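Local coordinates for putative MCP-type signal transduction protein (Campylobacter jejuni subsp. jejuni serotype O:2, PDB 4WY9) that probably senses chemotactic signals in the periplasm through a tandem-PAS domain and passes them to the chemotaxis machinery, as methyl-accepting chemoreceptors do, at residues S42-E47 / T63-N68; L57-I62 / G102-L107; K245-G250 / A280-A285; Y257-S260 / D264-A267. All coordinates share one frame; numbering follows the deposited sequence. Where two conformers were deposited one is given.

Contact 1. Residues S42-E47 / T63-N68; sequences SGTLTE and TNIITN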
loop_
_atom_site.group_PDB
_atom_site.type_symbol
_atom_site.label_atom_id
_atom_site.label_comp_id
_atom_site.label_asym_id
_atom_site.label_seq_id
_atom_site.Cartn_x
_atom_site.Cartn_y
_atom_site.Cartn_z
ATOM N N SER A 42 -14.890 -8.235 3.987
ATOM C CA SER A 42 -15.153 -7.882 5.369
ATOM C C SER A 42 -16.673 -7.887 5.628
ATOM O O SER A 42 -17.131 -8.319 6.678
ATOM C CB SER A 42 -14.525 -6.546 5.770
ATOM O OG SER A 42 -15.139 -5.461 5.110
ATOM N N GLY A 43 -17.457 -7.411 4.668
ATOM C CA GLY A 43 -18.892 -7.420 4.833
ATOM C C GLY A 43 -19.435 -8.828 4.959
ATOM O O GLY A 43 -20.258 -9.140 5.846
ATOM N N THR A 44 -18.984 -9.699 4.082
ATOM C CA THR A 44 -19.450 -11.079 4.073
ATOM C C THR A 44 -19.014 -11.807 5.341
ATOM O O THR A 44 -19.816 -12.560 5.941
ATOM C CB THR A 44 -18.943 -11.811 2.806
ATOM O OG1 THR A 44 -19.467 -11.135 1.640
ATOM C CG2 THR A 44 -19.371 -13.235 2.792
ATOM N N LEU A 45 -17.787 -11.598 5.783
ATOM C CA LEU A 45 -17.320 -12.262 7.000
ATOM C C LEU A 45 -18.008 -11.730 8.255
ATOM O O LEU A 45 -18.378 -12.497 9.116
ATOM C CB LEU A 45 -15.794 -12.132 7.106
ATOM C CG LEU A 45 -14.979 -12.948 6.114
ATOM C CD1 LEU A 45 -13.503 -12.657 6.199
ATOM C CD2 LEU A 45 -15.253 -14.449 6.282
ATOM N N THR A 46 -18.229 -10.422 8.345
ATOM C CA THR A 46 -18.942 -9.895 9.502
ATOM C C THR A 46 -20.379 -10.430 9.523
ATOM O O THR A 46 -20.899 -10.779 10.581
ATOM C CB THR A 46 -18.877 -8.383 9.558
ATOM O OG1 THR A 46 -17.564 -8.026 9.981
ATOM C CG2 THR A 46 -19.892 -7.780 10.509
ATOM N N GLU A 47 -21.043 -10.518 8.378
ATOM C CA GLU A 47 -22.380 -11.093 8.352
ATOM C C GLU A 47 -22.324 -12.531 8.877
ATOM O O GLU A 47 -23.169 -12.948 9.653
ATOM C CB GLU A 47 -22.958 -11.050 6.948
ATOM C CG GLU A 47 -24.368 -11.638 6.824
ATOM C CD GLU A 47 -25.381 -11.031 7.819
ATOM O OE1 GLU A 47 -25.313 -9.814 8.152
ATOM O OE2 GLU A 47 -26.294 -11.797 8.281
ATOM N N THR A 63 -12.849 -20.287 4.132
ATOM C CA THR A 63 -11.855 -20.455 3.102
ATOM C C THR A 63 -12.385 -20.089 1.733
ATOM O O THR A 63 -11.715 -19.429 0.952
ATOM C CB THR A 63 -11.325 -21.909 3.046
ATOM O OG1 THR A 63 -10.724 -22.230 4.305
ATOM C CG2 THR A 63 -10.335 -22.068 1.937
ATOM N N ASN A 64 -13.595 -20.531 1.426
ATOM C CA ASN A 64 -14.163 -20.313 0.108
ATOM C C ASN A 64 -14.443 -18.861 -0.117
ATOM O O ASN A 64 -14.261 -18.371 -1.232
ATOM C CB ASN A 64 -15.433 -21.132 -0.049
ATOM C CG ASN A 64 -15.169 -22.594 -0.077
ATOM O OD1 ASN A 64 -14.035 -23.048 -0.308
ATOM N ND2 ASN A 64 -16.193 -23.358 0.163
ATOM N N ILE A 65 -14.860 -18.137 0.926
ATOM C CA ILE A 65 -15.070 -16.684 0.792
ATOM C C ILE A 65 -13.761 -15.978 0.449
ATOM O O ILE A 65 -13.722 -15.094 -0.423
ATOM C CB ILE A 65 -15.686 -16.107 2.085
ATOM C CG1 ILE A 65 -17.123 -16.600 2.225
ATOM C CG2 ILE A 65 -15.578 -14.609 2.135
ATOM C CD1 ILE A 65 -17.687 -16.364 3.602
ATOM N N ILE A 66 -12.671 -16.371 1.100
ATOM C CA ILE A 66 -11.380 -15.773 0.795
ATOM C C ILE A 66 -10.909 -16.105 -0.602
ATOM O O ILE A 66 -10.544 -15.198 -1.391
ATOM C CB ILE A 66 -10.291 -16.229 1.810
ATOM C CG1 ILE A 66 -10.661 -15.810 3.225
ATOM C CG2 ILE A 66 -8.933 -15.672 1.442
ATOM C CD1 ILE A 66 -9.780 -16.460 4.295
ATOM N N THR A 67 -10.920 -17.375 -0.966
ATOM C CA THR A 67 -10.340 -17.762 -2.233
ATOM C C THR A 67 -11.190 -17.295 -3.413
ATOM O O THR A 67 -10.643 -16.938 -4.450
ATOM C CB THR A 67 -10.062 -19.279 -2.336
ATOM O OG1 THR A 67 -11.282 -20.001 -2.183
ATOM C CG2 THR A 67 -9.141 -19.741 -1.251
ATOM N N ASN A 68 -12.511 -17.252 -3.255
ATOM C CA ASN A 68 -13.382 -16.742 -4.281
ATOM C C ASN A 68 -13.166 -15.235 -4.499
ATOM O O ASN A 68 -13.290 -14.749 -5.623
ATOM C CB ASN A 68 -14.851 -17.053 -3.969
ATOM C CG ASN A 68 -15.208 -18.526 -4.168
ATOM O OD1 ASN A 68 -14.559 -19.250 -4.920
ATOM N ND2 ASN A 68 -16.270 -18.984 -3.478
#
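Ile65 faces Thr44 and Leu45 across a helix-helix interface of the tandem-PAS sensing domain, where the short helix 59-70 lies beside the long N-terminal helix 8-51. Ile65 and Thr44 point at each other, and theirs are the nearest alpha carbons of the two segments, 7.8 Å from CA to CA. Their side chains cross obliquely. Thr44 has its OG1 beside the backbone N (chi1 -61°), where it bonds to the carbonyl of Ser40 one turn back; this turns the methyl CG2 outward as an apolar contact surface. That methyl meets the extended arm of Ile65 at its end, and it also lies 4.1 Å from Ile65 CG2. Leu45 behaves differently. It leaves its helix beside the interface, and its side chain runs past Ile65 in the opposite direction, so that Leu45 CD2 comes within 4.1 Å of Ile65 CD1. Ile65 therefore packs with both of its branches against two consecutive residues. Ile41 and Met48 of the long helix extend the apolar surface around it, while Leu45 also reaches Leu81 and Ile172 of the sheet beneath. The tightest approach is methyl to methyl, Thr44 CG2 to Ile65 CD1, at 3.6 Å.

Contact 2. Residues L57-I62 / G102-L107; sequences LDIDNI and GKFVML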
loop_
_atom_site.group_PDB
_atom_site.type_symbol
_atom_site.label_atom_id
_atom_site.label_comp_id
_atom_site.label_asym_id
_atom_site.label_seq_id
_atom_site.Cartn_x
_atom_site.Cartn_y
_atom_site.Cartn_z
ATOM N N LEU A 57 -19.217 -22.303 13.519
ATOM C CA LEU A 57 -18.312 -21.705 12.541
ATOM C C LEU A 57 -17.655 -22.784 11.701
ATOM O O LEU A 57 -17.166 -23.804 12.220
ATOM C CB LEU A 57 -17.263 -20.852 13.210
ATOM C CG LEU A 57 -17.728 -19.488 13.709
ATOM C CD1 LEU A 57 -16.633 -18.808 14.515
ATOM C CD2 LEU A 57 -18.192 -18.553 12.588
ATOM N N ASP A 58 -17.610 -22.529 10.393
ATOM C CA ASP A 58 -17.266 -23.507 9.360
ATOM C C ASP A 58 -16.042 -23.036 8.605
ATOM O O ASP A 58 -16.111 -22.089 7.826
ATOM C CB ASP A 58 -18.485 -23.690 8.460
ATOM C CG ASP A 58 -18.320 -24.706 7.349
ATOM O OD1 ASP A 58 -17.247 -24.768 6.704
ATOM O OD2 ASP A 58 -19.301 -25.434 7.062
ATOM N N ILE A 59 -14.909 -23.724 8.823
ATOM C CA ILE A 59 -13.647 -23.301 8.256
ATOM C C ILE A 59 -13.642 -23.268 6.727
ATOM O O ILE A 59 -13.076 -22.362 6.120
ATOM C CB ILE A 59 -12.476 -24.187 8.774
ATOM C CG1 ILE A 59 -11.130 -23.644 8.313
ATOM C CG2 ILE A 59 -12.659 -25.637 8.385
ATOM C CD1 ILE A 59 -10.859 -22.219 8.729
ATOM N N ASP A 60 -14.283 -24.249 6.092
ATOM C CA ASP A 60 -14.355 -24.276 4.648
ATOM C C ASP A 60 -15.209 -23.147 4.096
ATOM O O ASP A 60 -14.883 -22.586 3.046
ATOM C CB ASP A 60 -14.887 -25.632 4.165
ATOM C CG ASP A 60 -13.830 -26.688 4.058
ATOM O OD1 ASP A 60 -12.710 -26.458 4.575
ATOM O OD2 ASP A 60 -14.125 -27.774 3.522
ATOM N N ASN A 61 -16.278 -22.773 4.781
ATOM C CA ASN A 61 -17.070 -21.628 4.333
ATOM C C ASN A 61 -16.217 -20.379 4.323
ATOM O O ASN A 61 -16.266 -19.582 3.395
ATOM C CB ASN A 61 -18.287 -21.432 5.189
ATOM C CG ASN A 61 -19.433 -22.385 4.852
ATOM O OD1 ASN A 61 -19.337 -23.157 3.885
ATOM N ND2 ASN A 61 -20.481 -22.346 5.627
ATOM N N ILE A 62 -15.409 -20.200 5.364
ATOM C CA ILE A 62 -14.508 -19.052 5.433
ATOM C C ILE A 62 -13.470 -19.116 4.313
ATOM O O ILE A 62 -13.187 -18.126 3.654
ATOM C CB ILE A 62 -13.838 -18.974 6.812
ATOM C CG1 ILE A 62 -14.874 -18.682 7.888
ATOM C CG2 ILE A 62 -12.736 -17.937 6.828
ATOM C CD1 ILE A 62 -14.373 -18.777 9.308
ATOM N N GLY A 102 1.429 -19.239 17.881
ATOM C CA GLY A 102 0.140 -19.919 17.966
ATOM C C GLY A 102 -1.051 -19.060 17.641
ATOM O O GLY A 102 -2.201 -19.425 17.908
ATOM N N LYS A 103 -0.814 -17.910 17.018
ATOM C CA LYS A 103 -1.921 -17.117 16.521
ATOM C C LYS A 103 -2.482 -17.718 15.241
ATOM O O LYS A 103 -1.781 -18.402 14.504
ATOM C CB LYS A 103 -1.495 -15.670 16.276
ATOM C CG LYS A 103 -1.209 -14.964 17.592
ATOM C CD LYS A 103 -0.938 -13.532 17.435
ATOM C CE LYS A 103 -0.866 -12.910 18.835
ATOM N NZ LYS A 103 0.340 -13.331 19.523
ATOM N N PHE A 104 -3.754 -17.456 14.992
ATOM C CA PHE A 104 -4.441 -18.012 13.844
ATOM C C PHE A 104 -4.501 -17.000 12.708
ATOM O O PHE A 104 -5.193 -15.983 12.791
ATOM C CB PHE A 104 -5.853 -18.474 14.200
ATOM C CG PHE A 104 -6.556 -19.121 13.042
ATOM C CD1 PHE A 104 -6.333 -20.468 12.745
ATOM C CD2 PHE A 104 -7.398 -18.395 12.216
ATOM C CE1 PHE A 104 -6.931 -21.055 11.669
ATOM C CE2 PHE A 104 -8.018 -18.994 11.146
ATOM C CZ PHE A 104 -7.784 -20.319 10.872
ATOM N N VAL A 105 -3.762 -17.280 11.634
ATOM C CA VAL A 105 -3.700 -16.416 10.468
ATOM C C VAL A 105 -3.781 -17.284 9.214
ATOM O O VAL A 105 -2.946 -18.166 9.007
ATOM C CB VAL A 105 -2.421 -15.538 10.438
ATOM C CG1 VAL A 105 -2.395 -14.737 9.142
ATOM C CG2 VAL A 105 -2.313 -14.652 11.657
ATOM N N MET A 106 -4.805 -17.064 8.403
ATOM C CA MET A 106 -4.907 -17.669 7.093
ATOM C C MET A 106 -4.283 -16.718 6.098
ATOM O O MET A 106 -4.865 -15.661 5.824
ATOM C CB MET A 106 -6.350 -17.941 6.727
ATOM C CG MET A 106 -7.075 -18.813 7.761
ATOM S SD MET A 106 -8.881 -18.890 7.547
ATOM C CE MET A 106 -9.004 -20.022 6.220
ATOM N N LEU A 107 -3.108 -17.063 5.574
ATOM C CA LEU A 107 -2.344 -16.210 4.694
ATOM C C LEU A 107 -2.271 -16.844 3.318
ATOM O O LEU A 107 -1.868 -18.010 3.200
ATOM C CB LEU A 107 -0.936 -15.983 5.248
ATOM C CG LEU A 107 0.044 -15.124 4.434
ATOM C CD1 LEU A 107 -0.471 -13.695 4.256
ATOM C CD2 LEU A 107 1.412 -15.133 5.075
#
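Phe104 and Met106 reach from one side of a strand towards Ile59 and Ile62, a helix-on-sheet contact in which helix 59-70 covers strand 104-110 of the PAS-type antiparallel sheet belonging to the first PDC sensor module. The strand reaches this interface after Gly102, whose positive phi (78°) turns the chain. Phe104 comes first: its CZ lies 4.2 Å from CD1 of Ile59, which approaches the ring obliquely. The same ring meets those of Phe90 and Phe97, making this end of the contact part of an aromatic cluster. Val105 takes the alternate side, as Leu107 does further on, and between them Met106 returns to the helix side and carries most of the contact. Its chain is bent at chi3 (78°), which sets the thioether across both isoleucines: CE lies 3.8 Å from Ile59 CD1, and SD lies between the two isoleucines, equally near Ile59 CD1 and Ile62 CG2. Ile59 is modelled in two conformers, so its distances describe one of them. On the helix side, Asp58 is the N-cap, accepting from Asn61 N through OD1 at 2.9 Å with the donor well above the carboxylate plane, and this ties off the first turn from which Ile59 and Ile62 project. Ile62 crosses Met106 at about a right angle and also touches Met48 and Phe49 of the long helix; its branch CG2 sits 4.0 Å from Met106 SD.

Contact 3. Residues K245-G250 / A280-A285; sequences KAISEG and AVLVTA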
loop_
_atom_site.group_PDB
_atom_site.type_symbol
_atom_site.label_atom_id
_atom_site.label_comp_id
_atom_site.label_asym_id
_atom_site.label_seq_id
_atom_site.Cartn_x
_atom_site.Cartn_y
_atom_site.Cartn_z
ATOM N N LYS A 245 6.279 21.072 1.590
ATOM C CA LYS A 245 5.084 21.692 2.138
ATOM C C LYS A 245 3.840 21.267 1.343
ATOM O O LYS A 245 2.804 20.962 1.929
ATOM C CB LYS A 245 5.202 23.225 2.150
ATOM C CG LYS A 245 5.707 23.795 3.437
ATOM C CD LYS A 245 4.991 25.072 3.815
ATOM C CE LYS A 245 5.236 26.169 2.796
ATOM N NZ LYS A 245 4.790 27.500 3.320
ATOM N N ALA A 246 3.957 21.236 0.022
ATOM C CA ALA A 246 2.847 20.793 -0.816
ATOM C C ALA A 246 2.446 19.363 -0.524
ATOM O O ALA A 246 1.264 19.028 -0.443
ATOM C CB ALA A 246 3.200 20.946 -2.311
ATOM N N ILE A 247 3.455 18.502 -0.364
ATOM C CA ILE A 247 3.194 17.111 -0.023
ATOM C C ILE A 247 2.500 17.015 1.305
ATOM O O ILE A 247 1.503 16.314 1.434
ATOM C CB ILE A 247 4.493 16.281 -0.035
ATOM C CG1 ILE A 247 5.067 16.186 -1.441
ATOM C CG2 ILE A 247 4.254 14.899 0.530
ATOM C CD1 ILE A 247 6.522 15.721 -1.512
ATOM N N SER A 248 3.022 17.733 2.306
ATOM C CA SER A 248 2.490 17.653 3.665
ATOM C C SER A 248 1.032 18.098 3.714
ATOM O O SER A 248 0.229 17.590 4.514
ATOM C CB SER A 248 3.356 18.510 4.613
ATOM O OG SER A 248 4.696 18.038 4.649
ATOM N N GLU A 249 0.688 19.040 2.853
ATOM C CA GLU A 249 -0.641 19.612 2.805
ATOM C C GLU A 249 -1.590 18.937 1.825
ATOM O O GLU A 249 -2.768 19.296 1.743
ATOM C CB GLU A 249 -0.519 21.090 2.489
ATOM C CG GLU A 249 0.188 21.881 3.579
ATOM C CD GLU A 249 0.571 23.279 3.148
ATOM O OE1 GLU A 249 0.293 23.659 2.014
ATOM O OE2 GLU A 249 1.219 23.986 3.938
ATOM N N GLY A 250 -1.098 17.930 1.112
ATOM C CA GLY A 250 -1.937 17.213 0.186
ATOM C C GLY A 250 -2.339 18.020 -1.031
ATOM O O GLY A 250 -3.435 17.855 -1.567
ATOM N N ALA A 280 1.337 10.957 -2.518
ATOM C CA ALA A 280 1.692 11.848 -3.599
ATOM C C ALA A 280 2.621 11.165 -4.574
ATOM O O ALA A 280 3.446 10.326 -4.174
ATOM C CB ALA A 280 2.352 13.124 -3.070
ATOM N N VAL A 281 2.489 11.513 -5.851
ATOM C CA VAL A 281 3.490 11.216 -6.831
ATOM C C VAL A 281 4.309 12.469 -7.052
ATOM O O VAL A 281 3.751 13.550 -7.252
ATOM C CB VAL A 281 2.906 10.705 -8.172
ATOM C CG1 VAL A 281 4.004 10.464 -9.186
ATOM C CG2 VAL A 281 2.103 9.444 -7.931
ATOM N N LEU A 282 5.626 12.321 -6.999
ATOM C CA LEU A 282 6.611 13.373 -7.245
ATOM C C LEU A 282 7.378 12.972 -8.478
ATOM O O LEU A 282 7.925 11.876 -8.557
ATOM C CB LEU A 282 7.538 13.511 -6.031
ATOM C CG LEU A 282 8.683 14.533 -6.017
ATOM C CD1 LEU A 282 9.153 14.827 -4.609
ATOM C CD2 LEU A 282 9.852 14.023 -6.823
ATOM N N VAL A 283 7.486 13.873 -9.453
ATOM C CA VAL A 283 8.300 13.636 -10.629
ATOM C C VAL A 283 9.160 14.858 -10.898
ATOM O O VAL A 283 8.657 15.994 -10.877
ATOM C CB VAL A 283 7.470 13.282 -11.887
ATOM C CG1 VAL A 283 8.375 13.064 -13.086
ATOM C CG2 VAL A 283 6.656 12.037 -11.638
ATOM N N THR A 284 10.444 14.635 -11.145
ATOM C CA THR A 284 11.376 15.714 -11.400
ATOM C C THR A 284 11.945 15.692 -12.803
ATOM O O THR A 284 11.953 14.654 -13.497
ATOM C CB THR A 284 12.539 15.676 -10.443
ATOM O OG1 THR A 284 13.389 14.581 -10.771
ATOM C CG2 THR A 284 12.086 15.592 -9.010
ATOM N N ALA A 285 12.446 16.860 -13.217
ATOM C CA ALA A 285 13.249 17.043 -14.425
ATOM C C ALA A 285 14.392 17.979 -14.076
ATOM O O ALA A 285 14.153 19.148 -13.799
ATOM C CB ALA A 285 12.414 17.608 -15.565
#
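Ile247 reaches Leu282 because both side chains are extended towards the space between helix and strand. In Ile247, CG1 stands beside the backbone N (chi1 -66°) and CD1 continues outward with chi2 near 164°, sending the longer branch from the helix to the strand. Leu282 places CG opposite its own backbone N (chi1 179°), so that its isobutyl group rises from the sheet. The two side chains then cross at about a right angle, with Ile247 CD1 4.2 Å from Leu282 CD1. Leu282 is modelled in two conformers, and that distance belongs to one of them. Nearer the start of the segment, Ala280 offers only a methyl: its CB lies 4.4 Å from Ile247 CG1. The small side chain permits a close backbone approach, 6.5 Å between the CA atoms of Ile247 and Ala280, the shortest such distance across these segments. Ile269 of the neighbouring strand touches all three residues and completes the apolar patch. The helix closes just beyond Ile247 with a Schellman motif at Gly250, where positive phi accompanies a bond from Gly250 N to Ile247 O of 3.1 Å. Strand residues alternate: Ala280 and Leu282 face this helix, whereas Val281 and Val283 contact helix 8-51 on the other face. The side chain of Leu282 is about 4 Å from a bound acetate, probably acquired from the crystallisation liquor. Helix 241-249 laid over the central strand of a five-stranded antiparallel sheet of order 2-1-5-4-3 is the arrangement characteristic of a PAS fold, here the second module of the tandem pair, probably the membrane-proximal one as in related double-PDC receptors.

Contact 4. Residues Y257-S260 / D264-A267; sequences YIAS and DSYA. With ACT (acetate ion), chain B.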
loop_
_atom_site.group_PDB
_atom_site.type_symbol
_atom_site.label_atom_id
_atom_site.label_comp_id
_atom_site.label_asym_id
_atom_site.label_seq_id
_atom_site.Cartn_x
_atom_site.Cartn_y
_atom_site.Cartn_z
ATOM N N TYR A 257 13.024 22.781 -7.338
ATOM C CA TYR A 257 13.344 21.741 -6.370
ATOM C C TYR A 257 14.774 21.281 -6.525
ATOM O O TYR A 257 15.199 20.962 -7.604
ATOM C CB TYR A 257 12.394 20.546 -6.601
ATOM C CG TYR A 257 12.632 19.328 -5.729
ATOM C CD1 TYR A 257 12.234 19.316 -4.404
ATOM C CD2 TYR A 257 13.226 18.178 -6.252
ATOM C CE1 TYR A 257 12.431 18.216 -3.616
ATOM C CE2 TYR A 257 13.422 17.057 -5.455
ATOM C CZ TYR A 257 13.038 17.093 -4.139
ATOM O OH TYR A 257 13.250 16.008 -3.331
ATOM N N ILE A 258 15.500 21.205 -5.415
ATOM C CA ILE A 258 16.843 20.665 -5.419
ATOM C C ILE A 258 16.786 19.246 -4.870
ATOM O O ILE A 258 16.465 19.055 -3.699
ATOM C CB ILE A 258 17.830 21.515 -4.614
ATOM C CG1 ILE A 258 17.899 22.924 -5.210
ATOM C CG2 ILE A 258 19.185 20.844 -4.586
ATOM C CD1 ILE A 258 18.828 23.832 -4.470
ATOM N N ALA A 259 17.068 18.278 -5.735
ATOM C CA ALA A 259 16.878 16.867 -5.408
ATOM C C ALA A 259 17.978 16.337 -4.504
ATOM O O ALA A 259 18.993 16.987 -4.303
ATOM C CB ALA A 259 16.817 16.047 -6.671
ATOM N N SER A 260 17.758 15.142 -3.952
ATOM C CA SER A 260 18.693 14.548 -3.019
ATOM C C SER A 260 20.039 14.244 -3.671
ATOM O O SER A 260 21.054 14.128 -2.976
ATOM C CB SER A 260 18.103 13.251 -2.430
ATOM O OG SER A 260 17.899 12.289 -3.437
ATOM N N ASP A 264 19.478 20.515 -9.459
ATOM C CA ASP A 264 18.534 21.609 -9.492
ATOM C C ASP A 264 17.471 21.297 -10.552
ATOM O O ASP A 264 17.802 21.132 -11.730
ATOM C CB ASP A 264 19.275 22.907 -9.800
ATOM C CG ASP A 264 18.435 24.138 -9.590
ATOM O OD1 ASP A 264 17.235 24.030 -9.372
ATOM O OD2 ASP A 264 19.026 25.226 -9.619
ATOM N N SER A 265 16.211 21.202 -10.141
ATOM C CA SER A 265 15.183 20.588 -10.942
ATOM C C SER A 265 13.881 21.371 -10.962
ATOM O O SER A 265 13.649 22.237 -10.108
ATOM C CB SER A 265 14.883 19.163 -10.433
ATOM O OG SER A 265 16.080 18.382 -10.307
ATOM N N TYR A 266 13.021 21.032 -11.923
ATOM C CA TYR A 266 11.597 21.269 -11.805
ATOM C C TYR A 266 10.982 20.018 -11.197
ATOM O O TYR A 266 11.383 18.901 -11.532
ATOM C CB TYR A 266 10.957 21.578 -13.157
ATOM C CG TYR A 266 11.525 22.819 -13.812
ATOM C CD1 TYR A 266 11.271 24.063 -13.289
ATOM C CD2 TYR A 266 12.289 22.731 -14.970
ATOM C CE1 TYR A 266 11.805 25.217 -13.866
ATOM C CE2 TYR A 266 12.809 23.856 -15.551
ATOM C CZ TYR A 266 12.559 25.103 -15.011
ATOM O OH TYR A 266 13.090 26.219 -15.608
ATOM N N ALA A 267 10.008 20.183 -10.313
ATOM C CA ALA A 267 9.333 19.040 -9.681
ATOM C C ALA A 267 7.853 19.257 -9.668
ATOM O O ALA A 267 7.399 20.319 -9.230
ATOM C CB ALA A 267 9.826 18.814 -8.267
HETATM C C ACT B . 14.676 13.147 -4.516
HETATM O O ACT B . 15.542 12.224 -4.502
HETATM O OXT ACT B . 15.047 14.307 -4.177
HETATM C CH3 ACT B . 13.260 12.863 -4.872
#
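Tyr257 and Ser265 form the backbone core of this beta hairpin, an antiparallel hydrogen-bonded pair. Two bonds link them: Tyr257 N to Ser265 O at 2.9 Å, and Ser265 N to Tyr257 O at 2.7 Å, the latter bent to 138° at the hydrogen. Ile258 and Asp264 follow as a non-hydrogen-bonded pair, their CA atoms 4.5 Å apart. Apolar contact is concentrated on the face carrying Tyr257, where Tyr257 CB meets Ala267 CB at 3.5 Å and that methyl approaches the ring obliquely. Among the polar side chains, Asp264, on the face of Ile258, forms a salt bridge with Lys287; on the other face Ser265 OG bonds to the carbonyl of Asp263. A separate group of bonds holds an acetate, probably from the crystallisation liquor; such an ion often marks a pocket, but no natural ligand is implied. Tyr257, with CG opposite the backbone N (chi1 177°), carries its hydroxyl away from the hairpin partner to donate to acetate OXT at 2.6 Å. Ser260 grips both oxygens: its N donates to OXT at 2.8 Å and its OG to acetate O at 2.6 Å. His221 NE2 adds another bond, and OXT lies near the plane of the Tyr257 ring, at its edge. Strand 253-258 is the outermost strand on this side of the five-stranded sheet; Tyr257 packs against helices 231-234 and 241-249, while Tyr266 points to the other face, against helix 8-51.

From the N terminus, the long helix 8-51 runs alongside both modules before contact 1 closes a short loop onto helix 59-70. Contact 2 opens within that loop and closes beyond it on strand 104-110, so the two cross; they share helix 59-70 and touch where Thr63 meets Met106. Together they tie the long helix, the short helix and the antiparallel sheet of the first module into one layered unit. Contacts 3 and 4 follow in series on the opposite side of the chain's centre, with contact 3 centred about 37 Å from the centre of contact 1. Contact 4, a hairpin, nests inside the loop that contact 3 closes, and both build on the five-stranded sheet, where strands 264-274 and 277-286 are neighbours.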